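Local coordinates for 2-hydroxyhepta-2,4-diene-1, 7-dioateisomerase (PDB 3R6O), which is a probable 2-hydroxyhepta-2,4-diene-1,7-dioate isomerase of the fumarylacetoacetate hydrolase family that binds magnesium, at residues G97-P101 / T222-L226; M185-I190 / F219-G223; E236-F240 / S308-G312; I244-R249 / R296-P300. All coordinates share one frame; numbering follows the deposited sequence.

Contact 1: residues G97-P101 / T222-L226; sequences GAPIP and TGPWL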
loop_
_atom_site.group_PDB
_atom_site.type_symbol
_atom_site.label_atom_id
_atom_site.label_comp_id
_atom_site.label_asym_id
_atom_site.label_seq_id
_atom_site.Cartn_x
_atom_site.Cartn_y
_atom_site.Cartn_z
ATOM N N GLY A 97 9.643 -13.792 -13.150
ATOM C CA GLY A 97 9.456 -12.735 -12.201
ATOM C C GLY A 97 8.210 -12.923 -11.357
ATOM O O GLY A 97 7.479 -13.909 -11.508
ATOM N N ALA A 98 7.973 -11.937 -10.495
ATOM C CA ALA A 98 6.713 -11.785 -9.805
ATOM C C ALA A 98 5.605 -11.682 -10.873
ATOM O O ALA A 98 5.685 -10.835 -11.761
ATOM C CB ALA A 98 6.754 -10.516 -8.922
ATOM N N PRO A 99 4.593 -12.555 -10.822
ATOM C CA PRO A 99 3.567 -12.496 -11.887
ATOM C C PRO A 99 2.786 -11.161 -11.959
ATOM O O PRO A 99 2.433 -10.711 -13.063
ATOM C CB PRO A 99 2.644 -13.672 -11.543
ATOM C CG PRO A 99 3.519 -14.604 -10.737
ATOM C CD PRO A 99 4.371 -13.710 -9.922
ATOM N N ILE A 100 2.519 -10.552 -10.797
ATOM C CA ILE A 100 1.969 -9.207 -10.695
ATOM C C ILE A 100 3.058 -8.301 -10.114
ATOM O O ILE A 100 3.257 -8.254 -8.893
ATOM C CB ILE A 100 0.714 -9.154 -9.801
ATOM C CG1 ILE A 100 -0.300 -10.266 -10.163
ATOM C CG2 ILE A 100 0.079 -7.708 -9.825
ATOM C CD1 ILE A 100 -0.781 -10.247 -11.652
ATOM N N PRO A 101 3.798 -7.607 -10.989
ATOM C CA PRO A 101 4.984 -6.956 -10.460
ATOM C C PRO A 101 4.693 -5.656 -9.715
ATOM O O PRO A 101 5.497 -5.253 -8.895
ATOM C CB PRO A 101 5.851 -6.686 -11.684
ATOM C CG PRO A 101 5.151 -7.215 -12.864
ATOM C CD PRO A 101 3.831 -7.762 -12.450
ATOM N N THR A 222 6.562 -13.968 -4.666
ATOM C CA THR A 222 5.311 -14.405 -5.317
ATOM C C THR A 222 5.618 -15.216 -6.582
ATOM O O THR A 222 6.705 -15.079 -7.177
ATOM C CB THR A 222 4.451 -13.188 -5.770
ATOM O OG1 THR A 222 5.165 -12.411 -6.745
ATOM C CG2 THR A 222 4.074 -12.305 -4.601
ATOM N N GLY A 223 4.651 -16.040 -7.005
ATOM C CA GLY A 223 4.816 -16.874 -8.202
ATOM C C GLY A 223 5.148 -18.325 -7.862
ATOM O O GLY A 223 5.153 -18.724 -6.690
ATOM N N PRO A 224 5.501 -19.113 -8.873
ATOM C CA PRO A 224 5.922 -18.666 -10.209
ATOM C C PRO A 224 4.834 -18.251 -11.204
ATOM O O PRO A 224 5.171 -17.723 -12.273
ATOM C CB PRO A 224 6.700 -19.883 -10.751
ATOM C CG PRO A 224 6.153 -21.056 -10.013
ATOM C CD PRO A 224 5.789 -20.531 -8.632
ATOM N N TRP A 225 3.562 -18.497 -10.905
ATOM C CA TRP A 225 2.540 -18.102 -11.854
ATOM C C TRP A 225 1.229 -17.719 -11.231
ATOM O O TRP A 225 0.933 -18.076 -10.092
ATOM C CB TRP A 225 2.355 -19.201 -12.933
ATOM C CG TRP A 225 2.016 -20.580 -12.424
ATOM C CD1 TRP A 225 0.839 -20.971 -11.869
ATOM C CD2 TRP A 225 2.840 -21.761 -12.478
ATOM N NE1 TRP A 225 0.888 -22.294 -11.527
ATOM C CE2 TRP A 225 2.095 -22.811 -11.903
ATOM C CE3 TRP A 225 4.137 -22.023 -12.938
ATOM C CZ2 TRP A 225 2.596 -24.107 -11.773
ATOM C CZ3 TRP A 225 4.637 -23.299 -12.825
ATOM C CH2 TRP A 225 3.867 -24.338 -12.246
ATOM N N LEU A 226 0.465 -16.928 -11.972
ATOM C CA LEU A 226 -0.933 -16.694 -11.665
ATOM C C LEU A 226 -1.755 -17.830 -12.211
ATOM O O LEU A 226 -1.857 -18.002 -13.422
ATOM C CB LEU A 226 -1.409 -15.374 -12.261
ATOM C CG LEU A 226 -2.881 -15.014 -12.099
ATOM C CD1 LEU A 226 -3.192 -14.729 -10.651
ATOM C CD2 LEU A 226 -3.221 -13.752 -12.944
HETATM O O HOH W 1 6.376 -15.459 -13.426
HETATM O O HOH W 2 3.123 -10.793 -8.017
#

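Contact 2: residues M185-I190 / F219-G223; sequences MLANDI and FCPTG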
loop_
_atom_site.group_PDB
_atom_site.type_symbol
_atom_site.label_atom_id
_atom_site.label_comp_id
_atom_site.label_asym_id
_atom_site.label_seq_id
_atom_site.Cartn_x
_atom_site.Cartn_y
_atom_site.Cartn_z
ATOM N N MET A 185 -1.868 -17.198 -6.548
ATOM C CA MET A 185 -0.393 -17.305 -6.627
ATOM C C MET A 185 0.131 -17.826 -5.300
ATOM O O MET A 185 -0.447 -17.526 -4.234
ATOM C CB MET A 185 0.283 -15.944 -6.763
ATOM C CG MET A 185 -0.181 -15.084 -7.836
ATOM S SD MET A 185 1.051 -13.813 -8.007
ATOM C CE MET A 185 0.638 -12.668 -6.699
ATOM N N LEU A 186 1.244 -18.548 -5.362
ATOM C CA LEU A 186 1.972 -18.900 -4.146
ATOM C C LEU A 186 2.651 -17.621 -3.665
ATOM O O LEU A 186 3.018 -16.761 -4.469
ATOM C CB LEU A 186 2.998 -20.001 -4.459
ATOM C CG LEU A 186 3.549 -20.877 -3.338
ATOM C CD1 LEU A 186 2.419 -21.445 -2.510
ATOM C CD2 LEU A 186 4.464 -22.016 -3.941
ATOM N N ALA A 187 2.772 -17.451 -2.355
ATOM C CA ALA A 187 3.411 -16.274 -1.819
ATOM C C ALA A 187 4.116 -16.576 -0.493
ATOM O O ALA A 187 3.898 -17.636 0.098
ATOM C CB ALA A 187 2.409 -15.106 -1.658
ATOM N N ASN A 188 4.946 -15.640 -0.042
ATOM C CA ASN A 188 5.494 -15.686 1.367
ATOM C C ASN A 188 5.358 -14.338 2.079
ATOM O O ASN A 188 5.760 -13.312 1.538
ATOM C CB ASN A 188 6.946 -16.125 1.343
ATOM C CG ASN A 188 7.375 -16.794 2.669
ATOM O OD1 ASN A 188 7.436 -16.146 3.697
ATOM N ND2 ASN A 188 7.586 -18.104 2.636
ATOM N N ASP A 189 4.760 -14.298 3.276
ATOM C CA ASP A 189 4.754 -13.062 4.045
ATOM C C ASP A 189 5.995 -13.059 4.956
ATOM O O ASP A 189 5.902 -13.384 6.128
ATOM C CB ASP A 189 3.457 -12.944 4.869
ATOM C CG ASP A 189 3.362 -11.649 5.611
ATOM O OD1 ASP A 189 4.261 -10.794 5.435
ATOM O OD2 ASP A 189 2.420 -11.451 6.397
ATOM N N ILE A 190 7.158 -12.749 4.380
ATOM C CA ILE A 190 8.414 -12.645 5.127
ATOM C C ILE A 190 8.297 -11.487 6.101
ATOM O O ILE A 190 7.905 -10.374 5.709
ATOM C CB ILE A 190 9.638 -12.322 4.220
ATOM C CG1 ILE A 190 9.839 -13.364 3.094
ATOM C CG2 ILE A 190 10.966 -12.097 5.099
ATOM C CD1 ILE A 190 10.281 -14.762 3.506
ATOM N N PHE A 219 10.689 -9.016 0.797
ATOM C CA PHE A 219 9.816 -9.611 1.817
ATOM C C PHE A 219 8.453 -10.152 1.314
ATOM O O PHE A 219 7.691 -10.721 2.101
ATOM C CB PHE A 219 9.595 -8.637 2.989
ATOM C CG PHE A 219 10.722 -8.576 3.981
ATOM C CD1 PHE A 219 12.024 -8.885 3.633
ATOM C CD2 PHE A 219 10.464 -8.180 5.284
ATOM C CE1 PHE A 219 13.046 -8.826 4.583
ATOM C CE2 PHE A 219 11.479 -8.100 6.228
ATOM C CZ PHE A 219 12.761 -8.409 5.877
ATOM N N CYS A 220 8.141 -10.004 0.032
ATOM C CA CYS A 220 6.917 -10.621 -0.531
ATOM C C CYS A 220 7.182 -11.395 -1.819
ATOM O O CYS A 220 6.712 -11.018 -2.910
ATOM C CB CYS A 220 5.806 -9.597 -0.748
ATOM S SG CYS A 220 4.152 -10.368 -0.897
ATOM N N PRO A 221 7.961 -12.479 -1.724
ATOM C CA PRO A 221 8.074 -13.398 -2.838
ATOM C C PRO A 221 6.706 -13.869 -3.346
ATOM O O PRO A 221 5.813 -14.134 -2.554
ATOM C CB PRO A 221 8.870 -14.570 -2.256
ATOM C CG PRO A 221 9.578 -14.029 -1.087
ATOM C CD PRO A 221 8.710 -12.948 -0.559
ATOM N N THR A 222 6.562 -13.968 -4.666
ATOM C CA THR A 222 5.311 -14.405 -5.317
ATOM C C THR A 222 5.618 -15.216 -6.582
ATOM O O THR A 222 6.705 -15.079 -7.177
ATOM C CB THR A 222 4.451 -13.188 -5.770
ATOM O OG1 THR A 222 5.165 -12.411 -6.745
ATOM C CG2 THR A 222 4.074 -12.305 -4.601
ATOM N N GLY A 223 4.651 -16.040 -7.005
ATOM C CA GLY A 223 4.816 -16.874 -8.202
ATOM C C GLY A 223 5.148 -18.325 -7.862
ATOM O O GLY A 223 5.153 -18.724 -6.690
#

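Contact 3: residues E236-F240 / S308-G312; sequences ETFDF and SAKLG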
loop_
_atom_site.group_PDB
_atom_site.type_symbol
_atom_site.label_atom_id
_atom_site.label_comp_id
_atom_site.label_asym_id
_atom_site.label_seq_id
_atom_site.Cartn_x
_atom_site.Cartn_y
_atom_site.Cartn_z
ATOM N N GLU A 236 -11.113 -22.698 -5.412
ATOM C CA GLU A 236 -10.458 -23.985 -5.414
ATOM C C GLU A 236 -9.781 -24.210 -4.074
ATOM O O GLU A 236 -9.719 -23.323 -3.217
ATOM C CB GLU A 236 -9.427 -24.080 -6.545
ATOM C CG GLU A 236 -10.027 -23.918 -7.953
ATOM C CD GLU A 236 -9.230 -24.617 -9.030
ATOM O OE1 GLU A 236 -8.369 -25.466 -8.707
ATOM O OE2 GLU A 236 -9.497 -24.350 -10.217
ATOM N N THR A 237 -9.354 -25.440 -3.896
ATOM C CA THR A 237 -8.637 -25.885 -2.713
ATOM C C THR A 237 -7.181 -26.132 -3.101
ATOM O O THR A 237 -6.895 -26.613 -4.213
ATOM C CB THR A 237 -9.350 -27.119 -2.191
ATOM O OG1 THR A 237 -10.640 -26.695 -1.699
ATOM C CG2 THR A 237 -8.575 -27.831 -1.089
ATOM N N PHE A 238 -6.260 -25.765 -2.195
ATOM C CA PHE A 238 -4.833 -25.999 -2.402
ATOM C C PHE A 238 -4.181 -26.658 -1.207
ATOM O O PHE A 238 -4.587 -26.434 -0.062
ATOM C CB PHE A 238 -4.114 -24.694 -2.683
ATOM C CG PHE A 238 -4.718 -23.941 -3.786
ATOM C CD1 PHE A 238 -4.263 -24.081 -5.083
ATOM C CD2 PHE A 238 -5.801 -23.129 -3.540
ATOM C CE1 PHE A 238 -4.876 -23.407 -6.102
ATOM C CE2 PHE A 238 -6.396 -22.441 -4.549
ATOM C CZ PHE A 238 -5.936 -22.580 -5.830
ATOM N N ASP A 239 -3.190 -27.498 -1.488
ATOM C CA ASP A 239 -2.342 -28.072 -0.440
ATOM C C ASP A 239 -0.952 -27.576 -0.696
ATOM O O ASP A 239 -0.492 -27.591 -1.822
ATOM C CB ASP A 239 -2.373 -29.594 -0.489
ATOM C CG ASP A 239 -3.747 -30.154 -0.163
ATOM O OD1 ASP A 239 -4.347 -29.747 0.875
ATOM O OD2 ASP A 239 -4.238 -30.987 -0.948
ATOM N N PHE A 240 -0.261 -27.120 0.336
ATOM C CA PHE A 240 1.013 -26.458 0.088
ATOM C C PHE A 240 2.018 -26.767 1.191
ATOM O O PHE A 240 1.633 -27.025 2.334
ATOM C CB PHE A 240 0.803 -24.941 -0.086
ATOM C CG PHE A 240 0.012 -24.300 1.033
ATOM C CD1 PHE A 240 0.656 -23.667 2.063
ATOM C CD2 PHE A 240 -1.376 -24.414 1.091
ATOM C CE1 PHE A 240 -0.060 -23.084 3.106
ATOM C CE2 PHE A 240 -2.117 -23.851 2.164
ATOM C CZ PHE A 240 -1.455 -23.199 3.168
ATOM N N SER A 308 3.309 -26.010 -4.271
ATOM C CA SER A 308 1.916 -26.365 -4.324
ATOM C C SER A 308 1.692 -27.036 -5.696
ATOM O O SER A 308 2.330 -26.678 -6.703
ATOM C CB SER A 308 1.070 -25.122 -4.038
ATOM O OG SER A 308 -0.244 -25.194 -4.548
ATOM N N ALA A 309 0.862 -28.063 -5.742
ATOM C CA ALA A 309 0.717 -28.819 -6.986
ATOM C C ALA A 309 0.222 -27.919 -8.140
ATOM O O ALA A 309 0.664 -28.067 -9.279
ATOM C CB ALA A 309 -0.217 -30.026 -6.788
ATOM N N LYS A 310 -0.678 -26.986 -7.856
ATOM C CA LYS A 310 -1.268 -26.193 -8.932
ATOM C C LYS A 310 -0.593 -24.854 -9.115
ATOM O O LYS A 310 -0.761 -24.208 -10.147
ATOM C CB LYS A 310 -2.767 -25.982 -8.714
ATOM C CG LYS A 310 -3.587 -27.226 -8.964
ATOM C CD LYS A 310 -5.072 -26.971 -8.725
ATOM C CE LYS A 310 -5.443 -26.916 -7.231
ATOM N NZ LYS A 310 -6.924 -27.169 -7.038
ATOM N N LEU A 311 0.194 -24.445 -8.139
ATOM C CA LEU A 311 0.746 -23.113 -8.130
ATOM C C LEU A 311 2.268 -23.095 -8.333
ATOM O O LEU A 311 2.860 -22.031 -8.365
ATOM C CB LEU A 311 0.380 -22.443 -6.816
ATOM C CG LEU A 311 -1.102 -22.343 -6.489
ATOM C CD1 LEU A 311 -1.231 -21.634 -5.178
ATOM C CD2 LEU A 311 -1.914 -21.595 -7.592
ATOM N N GLY A 312 2.896 -24.270 -8.457
ATOM C CA GLY A 312 4.312 -24.319 -8.825
ATOM C C GLY A 312 5.221 -24.253 -7.612
ATOM O O GLY A 312 4.811 -24.589 -6.512
HETATM O O HOH W 3 0.173 -29.550 -3.510
#

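Contact 4: residues I244-R249 / R296-P300; sequences INGELR and RYLRP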
loop_
_atom_site.group_PDB
_atom_site.type_symbol
_atom_site.label_atom_id
_atom_site.label_comp_id
_atom_site.label_asym_id
_atom_site.label_seq_id
_atom_site.Cartn_x
_atom_site.Cartn_y
_atom_site.Cartn_z
ATOM N N ILE A 244 12.985 -25.877 4.181
ATOM C CA ILE A 244 14.228 -25.122 4.202
ATOM C C ILE A 244 15.356 -26.126 4.167
ATOM O O ILE A 244 15.417 -27.009 5.014
ATOM C CB ILE A 244 14.320 -24.230 5.412
ATOM C CG1 ILE A 244 13.297 -23.089 5.285
ATOM C CG2 ILE A 244 15.796 -23.655 5.538
ATOM C CD1 ILE A 244 13.190 -22.204 6.559
ATOM N N ASN A 245 16.192 -26.018 3.122
ATOM C CA ASN A 245 17.210 -27.006 2.817
ATOM C C ASN A 245 16.660 -28.430 2.799
ATOM O O ASN A 245 17.300 -29.340 3.276
ATOM C CB ASN A 245 18.373 -26.855 3.821
ATOM C CG ASN A 245 18.801 -25.417 3.987
ATOM O OD1 ASN A 245 18.813 -24.627 3.005
ATOM N ND2 ASN A 245 19.119 -25.031 5.222
ATOM N N GLY A 246 15.457 -28.613 2.238
ATOM C CA GLY A 246 14.889 -29.932 2.076
ATOM C C GLY A 246 14.061 -30.379 3.271
ATOM O O GLY A 246 13.268 -31.314 3.157
ATOM N N GLU A 247 14.256 -29.747 4.423
ATOM C CA GLU A 247 13.490 -30.102 5.629
ATOM C C GLU A 247 12.107 -29.443 5.679
ATOM O O GLU A 247 11.977 -28.202 5.518
ATOM C CB GLU A 247 14.258 -29.696 6.854
ATOM C CG GLU A 247 13.593 -30.068 8.146
ATOM C CD GLU A 247 14.391 -29.588 9.323
ATOM O OE1 GLU A 247 15.406 -28.855 9.106
ATOM O OE2 GLU A 247 13.990 -29.927 10.462
ATOM N N LEU A 248 11.085 -30.250 5.983
ATOM C CA LEU A 248 9.731 -29.711 6.105
ATOM C C LEU A 248 9.609 -28.739 7.291
ATOM O O LEU A 248 9.972 -29.102 8.412
ATOM C CB LEU A 248 8.712 -30.836 6.229
ATOM C CG LEU A 248 7.238 -30.455 6.098
ATOM C CD1 LEU A 248 6.926 -29.890 4.720
ATOM C CD2 LEU A 248 6.353 -31.664 6.417
ATOM N N ARG A 249 9.145 -27.513 7.033
ATOM C CA ARG A 249 8.791 -26.571 8.088
ATOM C C ARG A 249 7.270 -26.391 8.206
ATOM O O ARG A 249 6.705 -26.414 9.305
ATOM C CB ARG A 249 9.440 -25.191 7.861
ATOM C CG ARG A 249 10.993 -25.181 7.819
ATOM C CD ARG A 249 11.636 -25.765 9.063
ATOM N NE ARG A 249 13.077 -25.519 9.065
ATOM C CZ ARG A 249 13.675 -24.374 9.387
ATOM N NH1 ARG A 249 12.994 -23.303 9.744
ATOM N NH2 ARG A 249 14.981 -24.303 9.330
ATOM N N ARG A 296 13.720 -20.943 14.787
ATOM C CA ARG A 296 14.214 -21.529 13.536
ATOM C C ARG A 296 14.106 -20.486 12.416
ATOM O O ARG A 296 13.658 -20.802 11.309
ATOM C CB ARG A 296 13.418 -22.779 13.159
ATOM C CG ARG A 296 13.280 -23.830 14.271
ATOM C CD ARG A 296 12.948 -25.178 13.657
ATOM N NE ARG A 296 14.117 -25.625 12.898
ATOM C CZ ARG A 296 14.153 -26.719 12.141
ATOM N NH1 ARG A 296 13.065 -27.525 12.027
ATOM N NH2 ARG A 296 15.272 -27.011 11.495
ATOM N N TYR A 297 14.524 -19.260 12.743
ATOM C CA TYR A 297 14.527 -18.126 11.831
ATOM C C TYR A 297 15.504 -18.378 10.663
ATOM O O TYR A 297 16.341 -19.273 10.712
ATOM C CB TYR A 297 14.847 -16.798 12.548
ATOM C CG TYR A 297 13.848 -16.366 13.623
ATOM C CD1 TYR A 297 12.526 -16.149 13.313
ATOM C CD2 TYR A 297 14.262 -16.087 14.932
ATOM C CE1 TYR A 297 11.618 -15.745 14.261
ATOM C CE2 TYR A 297 13.347 -15.666 15.914
ATOM C CZ TYR A 297 12.029 -15.489 15.564
ATOM O OH TYR A 297 11.093 -15.100 16.508
ATOM N N LEU A 298 15.290 -17.657 9.562
ATOM C CA LEU A 298 16.097 -17.792 8.362
ATOM C C LEU A 298 17.548 -17.425 8.687
ATOM O O LEU A 298 17.804 -16.448 9.382
ATOM C CB LEU A 298 15.540 -16.926 7.249
ATOM C CG LEU A 298 14.093 -17.264 6.857
ATOM C CD1 LEU A 298 13.505 -16.253 5.787
ATOM C CD2 LEU A 298 14.041 -18.705 6.369
ATOM N N ARG A 299 18.464 -18.260 8.212
ATOM C CA ARG A 299 19.900 -18.123 8.436
ATOM C C ARG A 299 20.554 -17.833 7.086
ATOM O O ARG A 299 20.050 -18.254 6.062
ATOM C CB ARG A 299 20.454 -19.420 8.993
ATOM C CG ARG A 299 19.882 -19.816 10.386
ATOM C CD ARG A 299 20.125 -21.309 10.672
ATOM N NE ARG A 299 19.404 -22.171 9.722
ATOM C CZ ARG A 299 19.259 -23.494 9.815
ATOM N NH1 ARG A 299 19.748 -24.205 10.846
ATOM N NH2 ARG A 299 18.567 -24.119 8.865
ATOM N N PRO A 300 21.657 -17.080 7.076
ATOM C CA PRO A 300 22.432 -16.949 5.826
ATOM C C PRO A 300 22.788 -18.294 5.173
ATOM O O PRO A 300 23.306 -19.219 5.821
ATOM C CB PRO A 300 23.673 -16.182 6.267
ATOM C CG PRO A 300 23.776 -16.460 7.737
ATOM C CD PRO A 300 22.376 -16.532 8.236
HETATM O O HOH W 4 18.801 -26.841 7.362
HETATM O O HOH W 5 15.964 -21.624 9.127
#

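Contact 1: residues G97-P101 / T222-L226
T222 OG1 is gripped by two hydrogen bonds, one to the carbonyl of S140 and one to water 2 at 2.9 Å, while A98 CB presses on it from 3.3 Å. With OG1 set between the backbone N and the carbonyl carbon (chi1 62°), the hydroxyl faces the 97-101 loop. The same water 2 takes the amide of I100 (N to water 2.9 Å) and gives a proton to I100 O at 2.7 Å, so a single solvent molecule joins the threonine to both polar atoms of the isoleucine backbone.

P99 fills the middle. Its ring lies along the backbone of 222-226: CD reaches G223 CA at 3.6 Å, CG sits near W225 CA and P224 O, and CB comes up to L226. G223 has a positive phi and P224 follows through a cis peptide, a kinked loop against which the proline ring fits closely. I100 CD1 and L226 CD2 add a looser apolar touch at 4.5 Å. M185 of strand 181-192 packs against P99, T222 and L226, and helix 63-67 meets I100 and L226 through I67.

At the other end, water 1 lies 2.7 Å from G97 O and 2.8 Å from P224 O. No hydrogen bond passes directly between the two loops: their polar link runs through water, with every touching residue buried, and the direct contact is apolar, centred on the proline ring.

Contact 2: residues M185-I190 / F219-G223
I190 CG2 stands over the centre of the F219 ring, 3.7 Å from its centroid and 13° off the normal, a CH-pi contact that makes this the tight end. The branch lies anti to the backbone N and CG1 (chi1 -57°) anti to the carbonyl carbon, so one methyl meets the ring while CG1 packs on P221 CD at 3.8 Å. The backbone bond at this end, I190 N to F219 O, is weak.

The two segments run nearly antiparallel. N188 N bonds P221 O at 3.1 Å and G223 N bonds L186 O at 3.1 Å; A187 and T222 form a single bridge between them. Packing is looser at the far end, where the M185 chain, bent at chi3, brings CE to 4.0 Å from T222 CB. No side here is open to solvent.

The D189 CB bond leads away from 219-223, and its carboxylate is part of the magnesium site with E160; K134 and K214 form salt bridges with it. Strand 181-192 thus has 219-223 along one edge and strand 155-165 along the other, bonded through A162, E160 and E158, while strand 220-221 pairs in parallel with strand 139-140.

Contact 3: residues E236-F240 / S308-G312
K310 NZ reaches across to two oxygens of the 236-240 segment: E236 OE1 at 2.8 Å, a salt bridge, and the backbone T237 O at 2.9 Å. Each is approached nearly along its C-O axis. The ammonium group also stands over the F238 ring as a cation-pi contact, 4.8 Å from the centroid and 25° off the normal. What brings it there is the bend at chi3 (-76°) of an otherwise extended lysine chain, which lays CE 3.7 Å from F238 CE1.

The same ring is met obliquely by L311, whose CD2 comes to 3.8 Å from F238 CE1, the two side chains crossing at about a right angle. Further along, F240 CB and S308 CB lie 4.0 Å apart, and water 3 joins D239 O to the amide of A309.

The next shell fixes both partners. S308 and G312 exchange backbone bonds, N to O in both directions, closing the tight turn between strands 303-308 and 312-320 that presents K310 and L311. K310 O takes the indole N-H of W225. On the other side, F238 bonds by its backbone to T254, its ring meets that of Y184, and the Y184 hydroxyl bonds the amide of E236. F227 of strand 226-228 touches E236, K310 and L311.

E236 OE2 lies close to D232 OD2, and this pair of carboxylates would probably strengthen the pull on the lysine. The ammonium charge is thus met by a carboxylate, a carbonyl and an aromatic face, which would probably stabilise it at this partly exposed edge.

Contact 4: residues I244-R249 / R296-P300
R296 lies across R249, its CB 3.5 Å from R249 NH1. The chain then bends at chi3 (68°), which turns the guanidinium back over that of R249: R296 NE passes R249 CZ at 3.8 Å and R296 CZ sits 3.5 Å from R249 NE. The two guanidinium groups are stacked, centres 3.6 Å apart and planes at 23°. At the tip NH1 and NH2 grip E247 end-on, one nitrogen to each oxygen. R296 NH2 meets E247 OE1 at 3.0 Å on its syn side. R296 NH1 comes to E247 OE2, also at 3.0 Å, from well above the carboxylate plane, the carboxylate and the R296 guanidinium being turned 55° against each other.

E247 ends the type I' turn I244-E247 that joins strands 239-244 and 247-253 as a beta hairpin, and R249 follows on the second of these strands. The turn faces the 296-300 loop, which leads into strand 303-308 of the same sheet.

R249 is held in turn by its NH1, which donates to R296 O at 3.0 Å in the carbonyl plane, on a lone pair, and also bonds the hydroxyl of Y157. I244 CD1 lies against the opposite face of the R249 guanidinium and touches L298 CD2 at 3.6 Å. Water 5 accepts from R249 NH2 and lies near Y297 O. R299, at the edge of the R249 group, makes its salt bridge with D302.

In the fold
From the N terminus, contact 1 closes the longest loop, carrying 97-101 forward to 222-226. Contact 2 starts inside that loop, at 185-190, and ends on the same stretch, sharing T222 and G223. Both close before contact 3 opens at 236-240; contact 4 is then nested inside the loop that contact 3 closes at 308-312. Contacts 3 and 4 both reach the five-stranded mixed sheet through its neighbouring strands 239-244 and 247-253. M185 joins contact 1 to contact 2. L186 packs on G312 at the start of strand 312-320, and I190 meets L298 in the loop before strand 303-308, which brings strand 181-192 against the second sheet.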